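Local coordinates for zinc uptake regulation protein (Escherichia coli, PDB 4MTE) that represses zinc-uptake genes such as znuACB by binding their operator DNA with zinc as cofactor, at residues P61-Y64 and R65-F69; Y85-C88 and H89-Q93; G40-A44 and Y45-D49. One frame throughout, in Å; residues are numbered along the deposited sequence.

Contact 1 of 3, residues P61-Y64 and R65-F69. With nucleotides of chain F; nucleotides of chain E.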
loop_
_atom_site.group_PDB
_atom_site.type_symbol
_atom_site.label_atom_id
_atom_site.label_comp_id
_atom_site.label_asym_id
_atom_site.label_seq_id
_atom_site.Cartn_x
_atom_site.Cartn_y
_atom_site.Cartn_z
ATOM N N PRO D 61 -8.948 18.856 3.530
ATOM C CA PRO D 61 -8.553 20.068 4.261
ATOM C C PRO D 61 -9.689 20.632 5.109
ATOM O O PRO D 61 -9.453 21.142 6.201
ATOM C CB PRO D 61 -8.206 21.051 3.143
ATOM C CG PRO D 61 -7.787 20.192 1.999
ATOM C CD PRO D 61 -8.645 18.962 2.091
ATOM N N THR D 62 -10.912 20.524 4.603
ATOM C CA THR D 62 -12.095 21.004 5.306
ATOM C C THR D 62 -12.214 20.305 6.657
ATOM O O THR D 62 -12.243 20.940 7.725
ATOM C CB THR D 62 -13.360 20.706 4.478
ATOM O OG1 THR D 62 -13.116 21.025 3.101
ATOM C CG2 THR D 62 -14.544 21.503 4.984
ATOM N N VAL D 63 -12.261 18.981 6.592
ATOM C CA VAL D 63 -12.393 18.141 7.770
ATOM C C VAL D 63 -11.228 18.359 8.725
ATOM O O VAL D 63 -11.425 18.506 9.925
ATOM C CB VAL D 63 -12.461 16.650 7.370
ATOM C CG1 VAL D 63 -12.561 15.749 8.604
ATOM C CG2 VAL D 63 -13.640 16.414 6.434
ATOM N N TYR D 64 -10.015 18.386 8.187
ATOM C CA TYR D 64 -8.822 18.507 9.021
ATOM C C TYR D 64 -8.701 19.881 9.686
ATOM O O TYR D 64 -8.276 19.987 10.837
ATOM C CB TYR D 64 -7.572 18.161 8.209
ATOM C CG TYR D 64 -7.330 16.669 8.148
ATOM C CD1 TYR D 64 -6.634 16.021 9.160
ATOM C CD2 TYR D 64 -7.815 15.902 7.097
ATOM C CE1 TYR D 64 -6.419 14.657 9.122
ATOM C CE2 TYR D 64 -7.602 14.534 7.052
ATOM C CZ TYR D 64 -6.905 13.918 8.068
ATOM O OH TYR D 64 -6.690 12.555 8.028
ATOM N N ARG D 65 -9.087 20.927 8.965
ATOM C CA ARG D 65 -9.145 22.268 9.531
ATOM C C ARG D 65 -10.150 22.282 10.674
ATOM O O ARG D 65 -9.837 22.713 11.796
ATOM C CB ARG D 65 -9.562 23.276 8.461
ATOM C CG ARG D 65 -8.449 23.651 7.503
ATOM C CD ARG D 65 -8.990 24.297 6.240
ATOM N NE ARG D 65 -7.917 24.752 5.360
ATOM C CZ ARG D 65 -8.087 25.114 4.093
ATOM N NH1 ARG D 65 -9.291 25.071 3.538
ATOM N NH2 ARG D 65 -7.049 25.517 3.376
ATOM N N ALA D 66 -11.356 21.799 10.384
ATOM C CA ALA D 66 -12.400 21.695 11.397
ATOM C C ALA D 66 -11.874 20.959 12.628
ATOM O O ALA D 66 -11.974 21.453 13.749
ATOM C CB ALA D 66 -13.622 20.984 10.831
ATOM N N LEU D 67 -11.284 19.790 12.405
ATOM C CA LEU D 67 -10.774 18.966 13.494
ATOM C C LEU D 67 -9.677 19.676 14.280
ATOM O O LEU D 67 -9.641 19.588 15.506
ATOM C CB LEU D 67 -10.257 17.629 12.957
ATOM C CG LEU D 67 -11.333 16.623 12.537
ATOM C CD1 LEU D 67 -10.708 15.456 11.778
ATOM C CD2 LEU D 67 -12.120 16.120 13.747
ATOM N N ASP D 68 -8.789 20.379 13.583
ATOM C CA ASP D 68 -7.742 21.150 14.250
ATOM C C ASP D 68 -8.366 22.186 15.179
ATOM O O ASP D 68 -7.976 22.306 16.340
ATOM C CB ASP D 68 -6.841 21.849 13.229
ATOM C CG ASP D 68 -5.869 20.901 12.554
ATOM O OD1 ASP D 68 -5.421 19.933 13.204
ATOM O OD2 ASP D 68 -5.543 21.131 11.370
ATOM N N PHE D 69 -9.336 22.931 14.659
ATOM C CA PHE D 69 -10.057 23.911 15.469
ATOM C C PHE D 69 -10.711 23.265 16.695
ATOM O O PHE D 69 -10.491 23.692 17.834
ATOM C CB PHE D 69 -11.124 24.615 14.628
ATOM C CG PHE D 69 -12.010 25.537 15.423
ATOM C CD1 PHE D 69 -11.624 26.842 15.681
ATOM C CD2 PHE D 69 -13.228 25.098 15.914
ATOM C CE1 PHE D 69 -12.437 27.689 16.412
ATOM C CE2 PHE D 69 -14.043 25.943 16.645
ATOM C CZ PHE D 69 -13.646 27.238 16.892
ATOM P P DA F 21 -4.611 11.030 10.555
ATOM O OP1 DA F 21 -3.975 11.070 11.888
ATOM O OP2 DA F 21 -6.078 11.150 10.419
ATOM O "O5'" DA F 21 -3.947 12.177 9.672
ATOM C "C5'" DA F 21 -2.536 12.216 9.605
ATOM C "C4'" DA F 21 -2.061 13.315 8.673
ATOM O "O4'" DA F 21 -2.454 13.006 7.316
ATOM C "C3'" DA F 21 -2.619 14.709 8.948
ATOM O "O3'" DA F 21 -1.568 15.484 9.501
ATOM C "C2'" DA F 21 -3.104 15.221 7.586
ATOM C "C1'" DA F 21 -2.479 14.229 6.615
ATOM N N9 DA F 21 -3.187 14.025 5.355
ATOM C C8 DA F 21 -4.372 13.377 5.144
ATOM N N7 DA F 21 -4.743 13.351 3.882
ATOM C C5 DA F 21 -3.725 14.024 3.226
ATOM C C6 DA F 21 -3.504 14.346 1.873
ATOM N N6 DA F 21 -4.327 14.021 0.869
ATOM N N1 DA F 21 -2.382 15.028 1.583
ATOM C C2 DA F 21 -1.539 15.364 2.563
ATOM N N3 DA F 21 -1.636 15.118 3.863
ATOM C C4 DA F 21 -2.761 14.442 4.123
ATOM P P DT E 6 -14.427 28.087 7.488
ATOM O OP1 DT E 6 -15.854 27.854 7.797
ATOM O OP2 DT E 6 -13.398 27.226 8.114
ATOM O "O5'" DT E 6 -14.244 28.030 5.904
ATOM C "C5'" DT E 6 -14.905 29.026 5.128
ATOM C "C4'" DT E 6 -14.655 28.834 3.645
ATOM O "O4'" DT E 6 -13.368 29.401 3.300
ATOM C "C3'" DT E 6 -14.645 27.382 3.175
ATOM O "O3'" DT E 6 -15.606 27.254 2.133
ATOM C "C2'" DT E 6 -13.198 27.141 2.741
ATOM C "C1'" DT E 6 -12.719 28.543 2.387
ATOM N N1 DT E 6 -11.249 28.800 2.518
ATOM C C2 DT E 6 -10.582 29.357 1.453
ATOM O O2 DT E 6 -11.104 29.651 0.390
ATOM N N3 DT E 6 -9.251 29.564 1.679
ATOM C C4 DT E 6 -8.514 29.289 2.814
ATOM O O4 DT E 6 -7.305 29.532 2.873
ATOM C C5 DT E 6 -9.275 28.709 3.897
ATOM C C7 DT E 6 -8.607 28.358 5.196
ATOM C C6 DT E 6 -10.588 28.500 3.697
ATOM P P DT E 8 -14.869 24.131 -4.803
ATOM O OP1 DT E 8 -15.623 24.429 -6.040
ATOM O OP2 DT E 8 -15.373 23.110 -3.862
ATOM O "O5'" DT E 8 -13.378 23.721 -5.197
ATOM C "C5'" DT E 8 -12.614 24.600 -6.008
ATOM C "C4'" DT E 8 -11.200 24.083 -6.188
ATOM O "O4'" DT E 8 -10.406 24.375 -5.009
ATOM C "C3'" DT E 8 -11.088 22.575 -6.410
ATOM O "O3'" DT E 8 -10.528 22.342 -7.689
ATOM C "C2'" DT E 8 -10.188 22.091 -5.272
ATOM C "C1'" DT E 8 -9.431 23.360 -4.899
ATOM N N1 DT E 8 -8.843 23.393 -3.521
ATOM C C2 DT E 8 -7.563 23.879 -3.340
ATOM O O2 DT E 8 -6.857 24.290 -4.245
ATOM N N3 DT E 8 -7.132 23.866 -2.040
ATOM C C4 DT E 8 -7.827 23.432 -0.926
ATOM O O4 DT E 8 -7.339 23.465 0.201
ATOM C C5 DT E 8 -9.156 22.939 -1.183
ATOM C C7 DT E 8 -10.019 22.436 -0.061
ATOM C C6 DT E 8 -9.593 22.946 -2.450
#

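Contact 2 of 3, residues Y85-C88 and H89-Q93. With ZN (zinc ion), chain N; nucleotides of chain F.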
loop_
_atom_site.group_PDB
_atom_site.type_symbol
_atom_site.label_atom_id
_atom_site.label_comp_id
_atom_site.label_asym_id
_atom_site.label_seq_id
_atom_site.Cartn_x
_atom_site.Cartn_y
_atom_site.Cartn_z
ATOM N N TYR D 85 -10.963 10.135 15.710
ATOM C CA TYR D 85 -11.291 11.327 16.479
ATOM C C TYR D 85 -12.631 11.147 17.171
ATOM O O TYR D 85 -13.571 10.609 16.587
ATOM C CB TYR D 85 -11.314 12.542 15.554
ATOM C CG TYR D 85 -10.012 12.724 14.809
ATOM C CD1 TYR D 85 -8.999 13.522 15.322
ATOM C CD2 TYR D 85 -9.783 12.072 13.603
ATOM C CE1 TYR D 85 -7.803 13.676 14.647
ATOM C CE2 TYR D 85 -8.592 12.219 12.925
ATOM C CZ TYR D 85 -7.606 13.020 13.448
ATOM O OH TYR D 85 -6.421 13.163 12.766
ATOM N N VAL D 86 -12.712 11.590 18.420
ATOM C CA VAL D 86 -13.931 11.414 19.198
ATOM C C VAL D 86 -14.316 12.685 19.946
ATOM O O VAL D 86 -13.460 13.446 20.398
ATOM C CB VAL D 86 -13.798 10.242 20.199
ATOM C CG1 VAL D 86 -12.785 10.573 21.299
ATOM C CG2 VAL D 86 -15.160 9.889 20.786
ATOM N N LEU D 87 -15.621 12.902 20.065
ATOM C CA LEU D 87 -16.146 14.019 20.828
ATOM C C LEU D 87 -15.763 13.857 22.294
ATOM O O LEU D 87 -15.751 12.745 22.823
ATOM C CB LEU D 87 -17.668 14.077 20.690
ATOM C CG LEU D 87 -18.379 15.259 21.352
ATOM C CD1 LEU D 87 -18.006 16.571 20.673
ATOM C CD2 LEU D 87 -19.883 15.043 21.327
ATOM N N CYS D 88 -15.425 14.967 22.939
ATOM C CA CYS D 88 -15.193 14.979 24.376
ATOM C C CYS D 88 -16.520 15.190 25.094
ATOM O O CYS D 88 -17.239 16.146 24.806
ATOM C CB CYS D 88 -14.222 16.097 24.747
ATOM S SG CYS D 88 -14.051 16.338 26.521
ATOM N N HIS D 89 -16.845 14.292 26.020
ATOM C CA HIS D 89 -18.082 14.388 26.792
ATOM C C HIS D 89 -17.801 14.968 28.173
ATOM O O HIS D 89 -18.542 14.713 29.121
ATOM C CB HIS D 89 -18.730 13.008 26.925
ATOM C CG HIS D 89 -19.072 12.373 25.612
ATOM N ND1 HIS D 89 -20.282 12.570 24.983
ATOM C CD2 HIS D 89 -18.359 11.548 24.810
ATOM C CE1 HIS D 89 -20.300 11.892 23.847
ATOM N NE2 HIS D 89 -19.146 11.265 23.719
ATOM N N LEU D 90 -16.735 15.760 28.272
ATOM C CA LEU D 90 -16.270 16.282 29.554
ATOM C C LEU D 90 -15.673 17.686 29.447
ATOM O O LEU D 90 -14.865 18.072 30.289
ATOM C CB LEU D 90 -15.201 15.354 30.139
ATOM C CG LEU D 90 -15.560 13.891 30.401
ATOM C CD1 LEU D 90 -14.302 13.128 30.786
ATOM C CD2 LEU D 90 -16.616 13.778 31.492
ATOM N N PHE D 91 -16.054 18.448 28.425
ATOM C CA PHE D 91 -15.488 19.787 28.247
ATOM C C PHE D 91 -16.353 20.873 28.893
ATOM O O PHE D 91 -16.016 22.055 28.835
ATOM C CB PHE D 91 -15.221 20.095 26.763
ATOM C CG PHE D 91 -16.460 20.184 25.908
ATOM C CD1 PHE D 91 -17.322 21.264 26.013
ATOM C CD2 PHE D 91 -16.742 19.203 24.972
ATOM C CE1 PHE D 91 -18.451 21.348 25.223
ATOM C CE2 PHE D 91 -17.869 19.288 24.176
ATOM C CZ PHE D 91 -18.722 20.361 24.302
ATOM N N ASP D 92 -17.461 20.467 29.505
ATOM C CA ASP D 92 -18.315 21.401 30.238
ATOM C C ASP D 92 -17.648 21.826 31.548
ATOM O O ASP D 92 -17.965 22.878 32.105
ATOM C CB ASP D 92 -19.695 20.789 30.513
ATOM C CG ASP D 92 -19.614 19.381 31.073
ATOM O OD1 ASP D 92 -18.582 18.711 30.860
ATOM O OD2 ASP D 92 -20.589 18.942 31.719
ATOM N N GLN D 93 -16.723 20.999 32.025
ATOM C CA GLN D 93 -15.903 21.319 33.190
ATOM C C GLN D 93 -14.601 21.955 32.707
ATOM O O GLN D 93 -14.333 21.970 31.504
ATOM C CB GLN D 93 -15.606 20.043 33.986
ATOM C CG GLN D 93 -14.917 18.950 33.182
ATOM C CD GLN D 93 -14.457 17.787 34.039
ATOM O OE1 GLN D 93 -13.341 17.289 33.884
ATOM N NE2 GLN D 93 -15.320 17.341 34.947
HETATM ZN ZN ZN N . -12.433 14.916 27.108
ATOM P P DA F 21 -4.611 11.030 10.555
ATOM O OP1 DA F 21 -3.975 11.070 11.888
ATOM O OP2 DA F 21 -6.078 11.150 10.419
ATOM O "O5'" DA F 21 -3.947 12.177 9.672
ATOM C "C5'" DA F 21 -2.536 12.216 9.605
ATOM C "C4'" DA F 21 -2.061 13.315 8.673
ATOM O "O4'" DA F 21 -2.454 13.006 7.316
ATOM C "C3'" DA F 21 -2.619 14.709 8.948
ATOM O "O3'" DA F 21 -1.568 15.484 9.501
ATOM C "C2'" DA F 21 -3.104 15.221 7.586
ATOM C "C1'" DA F 21 -2.479 14.229 6.615
ATOM N N9 DA F 21 -3.187 14.025 5.355
ATOM C C8 DA F 21 -4.372 13.377 5.144
ATOM N N7 DA F 21 -4.743 13.351 3.882
ATOM C C5 DA F 21 -3.725 14.024 3.226
ATOM C C6 DA F 21 -3.504 14.346 1.873
ATOM N N6 DA F 21 -4.327 14.021 0.869
ATOM N N1 DA F 21 -2.382 15.028 1.583
ATOM C C2 DA F 21 -1.539 15.364 2.563
ATOM N N3 DA F 21 -1.636 15.118 3.863
ATOM C C4 DA F 21 -2.761 14.442 4.123
#

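Contact 3 of 3, residues G40-A44 and Y45-D49. With nucleotides of chain F.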
loop_
_atom_site.group_PDB
_atom_site.type_symbol
_atom_site.label_atom_id
_atom_site.label_comp_id
_atom_site.label_asym_id
_atom_site.label_seq_id
_atom_site.Cartn_x
_atom_site.Cartn_y
_atom_site.Cartn_z
ATOM N N GLY D 40 -19.038 6.350 18.993
ATOM C CA GLY D 40 -17.652 6.204 19.386
ATOM C C GLY D 40 -16.760 7.070 18.521
ATOM O O GLY D 40 -17.186 8.121 18.041
ATOM N N ALA D 41 -15.527 6.624 18.306
ATOM C CA ALA D 41 -14.568 7.386 17.516
ATOM C C ALA D 41 -14.876 7.250 16.030
ATOM O O ALA D 41 -15.630 6.366 15.621
ATOM C CB ALA D 41 -13.151 6.917 17.808
ATOM N N ILE D 42 -14.285 8.130 15.228
ATOM C CA ILE D 42 -14.476 8.108 13.783
ATOM C C ILE D 42 -13.232 8.640 13.075
ATOM O O ILE D 42 -12.526 9.499 13.605
ATOM C CB ILE D 42 -15.705 8.943 13.367
ATOM C CG1 ILE D 42 -15.986 8.768 11.872
ATOM C CG2 ILE D 42 -15.504 10.418 13.728
ATOM C CD1 ILE D 42 -17.323 9.323 11.427
ATOM N N SER D 43 -12.968 8.127 11.878
ATOM C CA SER D 43 -11.805 8.545 11.105
ATOM C C SER D 43 -12.119 9.818 10.330
ATOM O O SER D 43 -13.283 10.145 10.097
ATOM C CB SER D 43 -11.395 7.453 10.122
ATOM O OG SER D 43 -12.231 7.479 8.980
ATOM N N ALA D 44 -11.070 10.521 9.916
ATOM C CA ALA D 44 -11.216 11.784 9.204
ATOM C C ALA D 44 -11.952 11.608 7.877
ATOM O O ALA D 44 -12.823 12.406 7.532
ATOM C CB ALA D 44 -9.848 12.411 8.973
ATOM N N TYR D 45 -11.610 10.559 7.138
ATOM C CA TYR D 45 -12.203 10.330 5.820
ATOM C C TYR D 45 -13.625 9.772 5.893
ATOM O O TYR D 45 -14.440 10.026 5.006
ATOM C CB TYR D 45 -11.302 9.433 4.971
ATOM C CG TYR D 45 -10.179 10.204 4.315
ATOM C CD1 TYR D 45 -10.244 10.568 2.976
ATOM C CD2 TYR D 45 -9.066 10.598 5.046
ATOM C CE1 TYR D 45 -9.222 11.287 2.379
ATOM C CE2 TYR D 45 -8.042 11.318 4.456
ATOM C CZ TYR D 45 -8.125 11.662 3.124
ATOM O OH TYR D 45 -7.105 12.377 2.534
ATOM N N ASP D 46 -13.931 9.022 6.946
ATOM C CA ASP D 46 -15.308 8.603 7.191
ATOM C C ASP D 46 -16.144 9.848 7.469
ATOM O O ASP D 46 -17.235 10.030 6.920
ATOM C CB ASP D 46 -15.383 7.647 8.384
ATOM C CG ASP D 46 -14.803 6.277 8.080
ATOM O OD1 ASP D 46 -14.725 5.905 6.889
ATOM O OD2 ASP D 46 -14.432 5.567 9.040
ATOM N N LEU D 47 -15.602 10.712 8.321
ATOM C CA LEU D 47 -16.241 11.972 8.672
ATOM C C LEU D 47 -16.399 12.827 7.422
ATOM O O LEU D 47 -17.423 13.483 7.222
ATOM C CB LEU D 47 -15.385 12.702 9.705
ATOM C CG LEU D 47 -15.977 13.917 10.412
ATOM C CD1 LEU D 47 -17.244 13.555 11.185
ATOM C CD2 LEU D 47 -14.915 14.493 11.336
ATOM N N LEU D 48 -15.373 12.804 6.577
ATOM C CA LEU D 48 -15.415 13.489 5.293
ATOM C C LEU D 48 -16.567 12.943 4.459
ATOM O O LEU D 48 -17.351 13.708 3.899
ATOM C CB LEU D 48 -14.096 13.303 4.543
ATOM C CG LEU D 48 -14.003 13.910 3.141
ATOM C CD1 LEU D 48 -14.313 15.403 3.150
ATOM C CD2 LEU D 48 -12.619 13.649 2.562
ATOM N N ASP D 49 -16.667 11.618 4.386
ATOM C CA ASP D 49 -17.743 10.967 3.641
ATOM C C ASP D 49 -19.118 11.368 4.178
ATOM O O ASP D 49 -20.035 11.630 3.402
ATOM C CB ASP D 49 -17.592 9.440 3.678
ATOM C CG ASP D 49 -16.477 8.934 2.775
ATOM O OD1 ASP D 49 -16.190 9.582 1.747
ATOM O OD2 ASP D 49 -15.893 7.875 3.092
ATOM P P DT F 20 -7.422 5.461 7.707
ATOM O OP1 DT F 20 -7.639 4.951 9.079
ATOM O OP2 DT F 20 -8.577 5.869 6.877
ATOM O "O5'" DT F 20 -6.412 6.697 7.787
ATOM C "C5'" DT F 20 -5.219 6.547 8.542
ATOM C "C4'" DT F 20 -4.308 7.750 8.379
ATOM O "O4'" DT F 20 -3.929 7.903 6.984
ATOM C "C3'" DT F 20 -4.924 9.084 8.802
ATOM O "O3'" DT F 20 -4.142 9.664 9.846
ATOM C "C2'" DT F 20 -4.898 9.921 7.526
ATOM C "C1'" DT F 20 -3.744 9.285 6.770
ATOM N N1 DT F 20 -3.732 9.609 5.314
ATOM C C2 DT F 20 -2.667 10.307 4.785
ATOM O O2 DT F 20 -1.705 10.682 5.433
ATOM N N3 DT F 20 -2.772 10.553 3.442
ATOM C C4 DT F 20 -3.802 10.187 2.593
ATOM O O4 DT F 20 -3.789 10.463 1.395
ATOM C C5 DT F 20 -4.883 9.463 3.212
ATOM C C7 DT F 20 -6.065 9.008 2.402
ATOM C C6 DT F 20 -4.797 9.215 4.526
ATOM P P DA F 21 -4.611 11.030 10.555
ATOM O OP1 DA F 21 -3.975 11.070 11.888
ATOM O OP2 DA F 21 -6.078 11.150 10.419
ATOM O "O5'" DA F 21 -3.947 12.177 9.672
ATOM C "C5'" DA F 21 -2.536 12.216 9.605
ATOM C "C4'" DA F 21 -2.061 13.315 8.673
ATOM O "O4'" DA F 21 -2.454 13.006 7.316
ATOM C "C3'" DA F 21 -2.619 14.709 8.948
ATOM O "O3'" DA F 21 -1.568 15.484 9.501
ATOM C "C2'" DA F 21 -3.104 15.221 7.586
ATOM C "C1'" DA F 21 -2.479 14.229 6.615
ATOM N N9 DA F 21 -3.187 14.025 5.355
ATOM C C8 DA F 21 -4.372 13.377 5.144
ATOM N N7 DA F 21 -4.743 13.351 3.882
ATOM C C5 DA F 21 -3.725 14.024 3.226
ATOM C C6 DA F 21 -3.504 14.346 1.873
ATOM N N6 DA F 21 -4.327 14.021 0.869
ATOM N N1 DA F 21 -2.382 15.028 1.583
ATOM C C2 DA F 21 -1.539 15.364 2.563
ATOM N N3 DA F 21 -1.636 15.118 3.863
ATOM C C4 DA F 21 -2.761 14.442 4.123
#

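Contact 1 of 3, residues P61-Y64 and R65-F69
Arg65 reaches back along its own helix so that the flat guanidinium lies over Pro61, whose CB is above the centre of one face, 4.2 Å from Arg65 CZ. Over the centre of the opposite face sits the methyl of thymine DT6 of chain E, its C7 3.5 Å from Arg65 CZ, so the plane is held from turning between proline and thymine methyl. An extended chain (chi2 163°, chi3 176°) carries it there, and NH2 hydrogen-bonds to O6 of a guanine base. Pro61 CG also packs on DT8 of chain E, 3.8 Å from its O4.

Tyr64 points elsewhere, to the sugar-phosphate backbone of chain F. The sugar C2' of DA21 lies over the rim of one ring face, while Tyr64 OH is 2.8 Å from DA21 OP2 and 3.2 Å from DA21 O5', two acceptors for one proton. On the protein side, Val63 and Leu67 run side by side, Val63 CG1 3.7 Å from Leu67 CD1, facing helices 44-52 and 26-36. Helix 60-72, with Arg65 and Pro61 on bases and Tyr64 on the other strand's backbone, is placed as the recognition helix of the winged helix-turn-helix domain, as in the Fur family.

Contact 2 of 3, residues Y85-C88 and H89-Q93
Cys88 turns its side chain into the bend that its own chain makes through Leu90 and Phe91. CB lies against the Phe91 ring, 4.0 Å from Phe91 CD2. From there SG swings anti to the backbone N (chi1 172°), which takes the sulfur over to the metal: Cys88 SG binds the zinc ion at 2.2 Å, and His77, His96 and Glu111 complete the site. The same sulfur accepts a weak, bent hydrogen bond from Leu90 N, 3.3 Å from Cys88 SG with an N-H...S angle of 144°; such a donor would probably help to steady a thiolate. Phe91 CB closes in on SG as well, 3.9 Å away, and the sulfur faces the edge of the Phe91 ring rather than its face. The ring also comes close to the Cys88 carbonyl, at an oblique angle, with Phe91 CD2 3.1 Å from Cys88 O.

Leu87 and His89, the sequence neighbours of Cys88 on its two sides, cross at about a right angle, Leu87 CD2 4.1 Å from His89 CE1. Near the start of the strand Tyr85 presents its ring edge to the phosphate of DA21 of chain F, and Tyr85 OH donates to DA21 OP2 at 3.1 Å. Tyr85 lies in strand 84-87 and Cys88 directly after its end; the strand is hydrogen-bonded between Ile42 of strand 42-43 and His77 of strand 76-79. Leu87 and Phe91 rest on Leu9 of helix 6-20, Leu87 also on Leu32 of helix 26-36, and Leu90 touches Glu111 of strand 109-112.

Contact 3 of 3, residues G40-A44 and Y45-D49
Ser43 is the N-cap of helix 44-52. Its OG, turned in between the backbone N and the carbonyl carbon (chi1 79°), accepts from Asp46 N, 3.1 Å from Ser43 OG and nearly straight at 156°, while the carbonyl O of Ser43 takes Leu47 N at 3.0 Å. Two NH groups of the first turn are thereby satisfied by one N-cap residue, and Leu48 N goes on to Ala44 O in the ordinary helical way.

The polar bond to the DNA comes from Tyr45. Its OH donates to N7 of adenine DA21 of chain F, 2.9 Å from Tyr45 OH, with N7 lying in the plane of the ring at its edge. The methyl of the preceding thymine, DT20, sits over one face, its C7 3.4 Å from Tyr45 CZ. N7 and the thymine methyl both belong to the major groove, so the start of helix 44-52, the first helix of the helix-turn-helix in this winged-helix domain, reads bases alongside helix 60-72. A phenylalanine here would probably still cover the thymine methyl but leave adenine N7 without its hydroxyl donor.

Away from the DNA the contact turns apolar. The Ile42 side chain crosses that of Asp46 obliquely, CG1 3.7 Å from Asp46 CB, and its CD1 ends 3.8 Å from Leu47 N and 4.2 Å from Leu47 CD1. Beyond them, Leu47 packs on Val31, Leu34 and Met35 of helix 26-36, and Leu48 on Val63 of helix 60-72.

All three contacts touch DA21 of chain F: contact 1 and contact 2 meet its phosphate, contact 3 its base; contact 2 also reaches the zinc site. Contacts 1 and 3 hold successive helices, which pack together where Val63 meets Leu47 and Leu48, and where Tyr64 OH comes 3.3 Å from Ala44 CB. Contacts 2 and 3 share a sheet, Tyr85 N lying 2.7 Å from Ile42 O in a probable hydrogen bond. Contacts 1 and 2 are mostly buried, contact 3 only partly. Their chemistry follows their place: a guanidinium between thymine methyl and proline, and helical bonds, in 61-69; metal, sulfur and Tyr85 on a phosphate in 85-93; a capped helix start and Tyr45 on a base in 40-49.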